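Local coordinates for protein isomerase/lactonizing enzyme (Agrobacterium tumefaciens, PDB 1RVK) that belongs to the enolase superfamily, binds magnesium and probably acts as an isomerase or lactonizing enzyme, although its substrate is not known, at residues 67-72 against 79-84. Numbering follows the deposited sequence.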
ATOM      1  N   LYS A  67       8.005  23.036  -5.068  1.00 14.35           N
ATOM      2  CA  LYS A  67       7.537  24.417  -5.136  1.00 16.09           C
ATOM      3  C   LYS A  67       7.627  24.997  -6.542  1.00 15.58           C
ATOM      4  O   LYS A  67       6.727  25.706  -6.982  1.00 15.74           O
ATOM      5  CB  LYS A  67       8.324  25.301  -4.165  1.00 15.59           C
ATOM      6  CG  LYS A  67       7.917  25.101  -2.719  1.00 17.64           C
ATOM      7  CD  LYS A  67       8.663  26.043  -1.795  1.00 16.85           C
ATOM      8  CE  LYS A  67       8.159  25.907  -0.369  1.00 18.60           C
ATOM      9  NZ  LYS A  67       8.895  26.795   0.577  1.00 19.53           N
ATOM     10  N   LYS A  68       8.710  24.685  -7.249  1.00 16.22           N
ATOM     11  CA  LYS A  68       8.901  25.193  -8.604  1.00 18.35           C
ATOM     12  C   LYS A  68       7.808  24.752  -9.571  1.00 18.22           C
ATOM     13  O   LYS A  68       7.514  25.445 -10.540  1.00 18.77           O
ATOM     14  CB  LYS A  68      10.260  24.755  -9.148  1.00 20.06           C
ATOM     15  CG  LYS A  68      11.446  25.362  -8.429  1.00 23.73           C
ATOM     16  CD  LYS A  68      12.737  24.912  -9.091  1.00 28.81           C
ATOM     17  CE  LYS A  68      13.954  25.528  -8.432  1.00 31.87           C
ATOM     18  NZ  LYS A  68      15.201  25.053  -9.095  1.00 36.14           N
ATOM     19  N   VAL A  69       7.207  23.598  -9.310  1.00 16.15           N
ATOM     20  CA  VAL A  69       6.150  23.093 -10.171  1.00 16.40           C
ATOM     21  C   VAL A  69       4.763  23.578  -9.758  1.00 15.61           C
ATOM     22  O   VAL A  69       3.963  23.974 -10.605  1.00 16.11           O
ATOM     23  CB  VAL A  69       6.132  21.542 -10.185  1.00 15.59           C
ATOM     24  CG1 VAL A  69       4.901  21.034 -10.936  1.00 17.30           C
ATOM     25  CG2 VAL A  69       7.404  21.019 -10.830  1.00 16.88           C
ATOM     26  N   LEU A  70       4.493  23.566  -8.456  1.00 14.14           N
ATOM     27  CA  LEU A  70       3.178  23.941  -7.938  1.00 15.27           C
ATOM     28  C   LEU A  70       2.831  25.412  -7.712  1.00 14.73           C
ATOM     29  O   LEU A  70       1.752  25.851  -8.088  1.00 14.75           O
ATOM     30  CB  LEU A  70       2.907  23.196  -6.629  1.00 14.27           C
ATOM     31  CG  LEU A  70       2.883  21.666  -6.626  1.00 20.63           C
ATOM     32  CD1 LEU A  70       2.383  21.180  -5.269  1.00 19.27           C
ATOM     33  CD2 LEU A  70       1.981  21.157  -7.727  1.00 21.57           C
ATOM     34  N   ILE A  71       3.724  26.166  -7.080  1.00 16.80           N
ATOM     35  CA  ILE A  71       3.440  27.567  -6.778  1.00 15.99           C
ATOM     36  C   ILE A  71       3.006  28.396  -7.980  1.00 16.93           C
ATOM     37  O   ILE A  71       3.695  28.441  -8.999  1.00 18.21           O
ATOM     38  CB  ILE A  71       4.656  28.248  -6.104  1.00 16.61           C
ATOM     39  CG1 ILE A  71       5.005  27.515  -4.804  1.00 17.60           C
ATOM     40  CG2 ILE A  71       4.335  29.709  -5.792  1.00 17.89           C
ATOM     41  CD1 ILE A  71       3.914  27.572  -3.747  1.00 19.45           C
ATOM     42  N   GLY A  72       1.850  29.043  -7.848  1.00 17.21           N
ATOM     43  CA  GLY A  72       1.322  29.883  -8.912  1.00 18.77           C
ATOM     44  C   GLY A  72       0.531  29.139  -9.970  1.00 18.96           C
ATOM     45  O   GLY A  72       0.137  29.716 -10.987  1.00 20.85           O
ATOM     46  N   GLU A  79      -3.128  16.608 -13.900  1.00 14.00           N
ATOM     47  CA  GLU A  79      -2.407  15.877 -14.933  1.00 15.00           C
ATOM     48  C   GLU A  79      -1.181  16.669 -15.387  1.00 13.42           C
ATOM     49  O   GLU A  79      -0.091  16.113 -15.521  1.00 13.27           O
ATOM     50  CB  GLU A  79      -3.322  15.585 -16.127  1.00 15.75           C
ATOM     51  CG  GLU A  79      -2.684  14.710 -17.206  1.00 16.45           C
ATOM     52  CD  GLU A  79      -2.300  13.322 -16.707  1.00 19.29           C
ATOM     53  OE1 GLU A  79      -2.734  12.930 -15.602  1.00 20.01           O
ATOM     54  OE2 GLU A  79      -1.570  12.613 -17.433  1.00 18.79           O
ATOM     55  N   ARG A  80      -1.352  17.971 -15.613  1.00 11.89           N
ATOM     56  CA  ARG A  80      -0.230  18.800 -16.043  1.00 12.52           C
ATOM     57  C   ARG A  80       0.844  18.870 -14.967  1.00 12.16           C
ATOM     58  O   ARG A  80       2.034  18.793 -15.265  1.00 14.02           O
ATOM     59  CB  ARG A  80      -0.701  20.218 -16.382  1.00 13.67           C
ATOM     60  CG  ARG A  80       0.440  21.165 -16.772  1.00 17.22           C
ATOM     61  CD  ARG A  80      -0.093  22.463 -17.364  1.00 24.09           C
ATOM     62  NE  ARG A  80      -0.892  23.236 -16.416  1.00 26.34           N
ATOM     63  CZ  ARG A  80      -0.389  23.966 -15.425  1.00 30.91           C
ATOM     64  NH1 ARG A  80       0.924  24.030 -15.239  1.00 31.43           N
ATOM     65  NH2 ARG A  80      -1.201  24.643 -14.621  1.00 29.95           N
ATOM     66  N   LEU A  81       0.426  19.002 -13.713  1.00 11.31           N
ATOM     67  CA  LEU A  81       1.386  19.093 -12.621  1.00 11.94           C
ATOM     68  C   LEU A  81       2.115  17.771 -12.382  1.00 12.14           C
ATOM     69  O   LEU A  81       3.317  17.761 -12.108  1.00 11.08           O
ATOM     70  CB  LEU A  81       0.685  19.573 -11.344  1.00 12.67           C
ATOM     71  CG  LEU A  81       0.055  20.967 -11.487  1.00 13.65           C
ATOM     72  CD1 LEU A  81      -0.673  21.353 -10.207  1.00 15.11           C
ATOM     73  CD2 LEU A  81       1.138  21.981 -11.801  1.00 17.36           C
ATOM     74  N   TRP A  82       1.397  16.657 -12.501  1.00 11.51           N
ATOM     75  CA  TRP A  82       2.024  15.353 -12.303  1.00 11.68           C
ATOM     76  C   TRP A  82       3.044  15.125 -13.408  1.00 12.26           C
ATOM     77  O   TRP A  82       4.162  14.678 -13.153  1.00 11.79           O
ATOM     78  CB  TRP A  82       0.984  14.229 -12.342  1.00 11.30           C
ATOM     79  CG  TRP A  82       1.545  12.904 -11.913  1.00 12.68           C
ATOM     80  CD1 TRP A  82       1.632  12.422 -10.636  1.00 13.95           C
ATOM     81  CD2 TRP A  82       2.158  11.920 -12.754  1.00 13.25           C
ATOM     82  NE1 TRP A  82       2.265  11.200 -10.630  1.00 13.10           N
ATOM     83  CE2 TRP A  82       2.598  10.868 -11.917  1.00 13.54           C
ATOM     84  CE3 TRP A  82       2.381  11.826 -14.136  1.00 13.23           C
ATOM     85  CZ2 TRP A  82       3.252   9.736 -12.416  1.00 13.73           C
ATOM     86  CZ3 TRP A  82       3.034  10.698 -14.633  1.00 14.38           C
ATOM     87  CH2 TRP A  82       3.460   9.670 -13.772  1.00 13.79           C
ATOM     88  N   GLN A  83       2.657  15.433 -14.643  1.00 11.10           N
ATOM     89  CA  GLN A  83       3.562  15.245 -15.768  1.00 12.26           C
ATOM     90  C   GLN A  83       4.789  16.144 -15.645  1.00 12.17           C
ATOM     91  O   GLN A  83       5.884  15.749 -16.042  1.00 12.88           O
ATOM     92  CB  GLN A  83       2.833  15.505 -17.095  1.00 13.95           C
ATOM     93  CG  GLN A  83       1.676  14.528 -17.380  1.00 14.56           C
ATOM     94  CD  GLN A  83       2.126  13.127 -17.808  1.00 18.16           C
ATOM     95  OE1 GLN A  83       1.299  12.226 -17.990  1.00 19.19           O
ATOM     96  NE2 GLN A  83       3.428  12.943 -17.976  1.00 15.89           N
ATOM     97  N   ASP A  84       4.622  17.345 -15.090  1.00 13.44           N
ATOM     98  CA  ASP A  84       5.769  18.243 -14.920  1.00 13.60           C
ATOM     99  C   ASP A  84       6.781  17.642 -13.950  1.00 13.97           C
ATOM    100  O   ASP A  84       7.987  17.717 -14.177  1.00 14.70           O
ATOM    101  CB  ASP A  84       5.346  19.620 -14.392  1.00 14.62           C
ATOM    102  CG  ASP A  84       4.757  20.516 -15.471  1.00 17.84           C
ATOM    103  OD1 ASP A  84       5.035  20.295 -16.671  1.00 18.19           O
ATOM    104  OD2 ASP A  84       4.026  21.461 -15.110  1.00 18.13           O
TER
HETATM  105  O   HOH W   1       4.284  23.691 -13.538  1.00 19.94           O
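Leu81 reaches across from helix 78-89 and spreads its two methyls over neighbouring residues at the end of helix 59-70. Its CD1 lies 3.6 Å from CD2 of Leu70, and the two leucine side chains cross at about a right angle. CD2, the other branch, turns to Val69, 3.7 Å from its carbonyl O and 4.0 Å from its CG1. Val69 points its side chain toward the facing helix; with CG1 anti to the backbone N (chi1 172°), that methyl rests against Asp84 CB and Leu81 O, 3.8 Å from the former. These two helices are consecutive in the N-terminal capping domain of the mandelate racemase/muconate lactonizing family. Helix 59-70 packs beside the three-stranded antiparallel sheet, while the outer side of helix 78-89, through Trp82 and Glu79, meets helix 289-301 of the barrel domain that carries the magnesium. Leu70 also packs on Ile3 and Val6 of strand 3-15 and on Val104 and Leu108 of helix 98-116, joining this helix pair to the rest of the domain. The carboxylate of Asp84 stands off from the methyls, and a water bridges its OD2, at 2.7 Å, and Val69 O, at 3.0 Å.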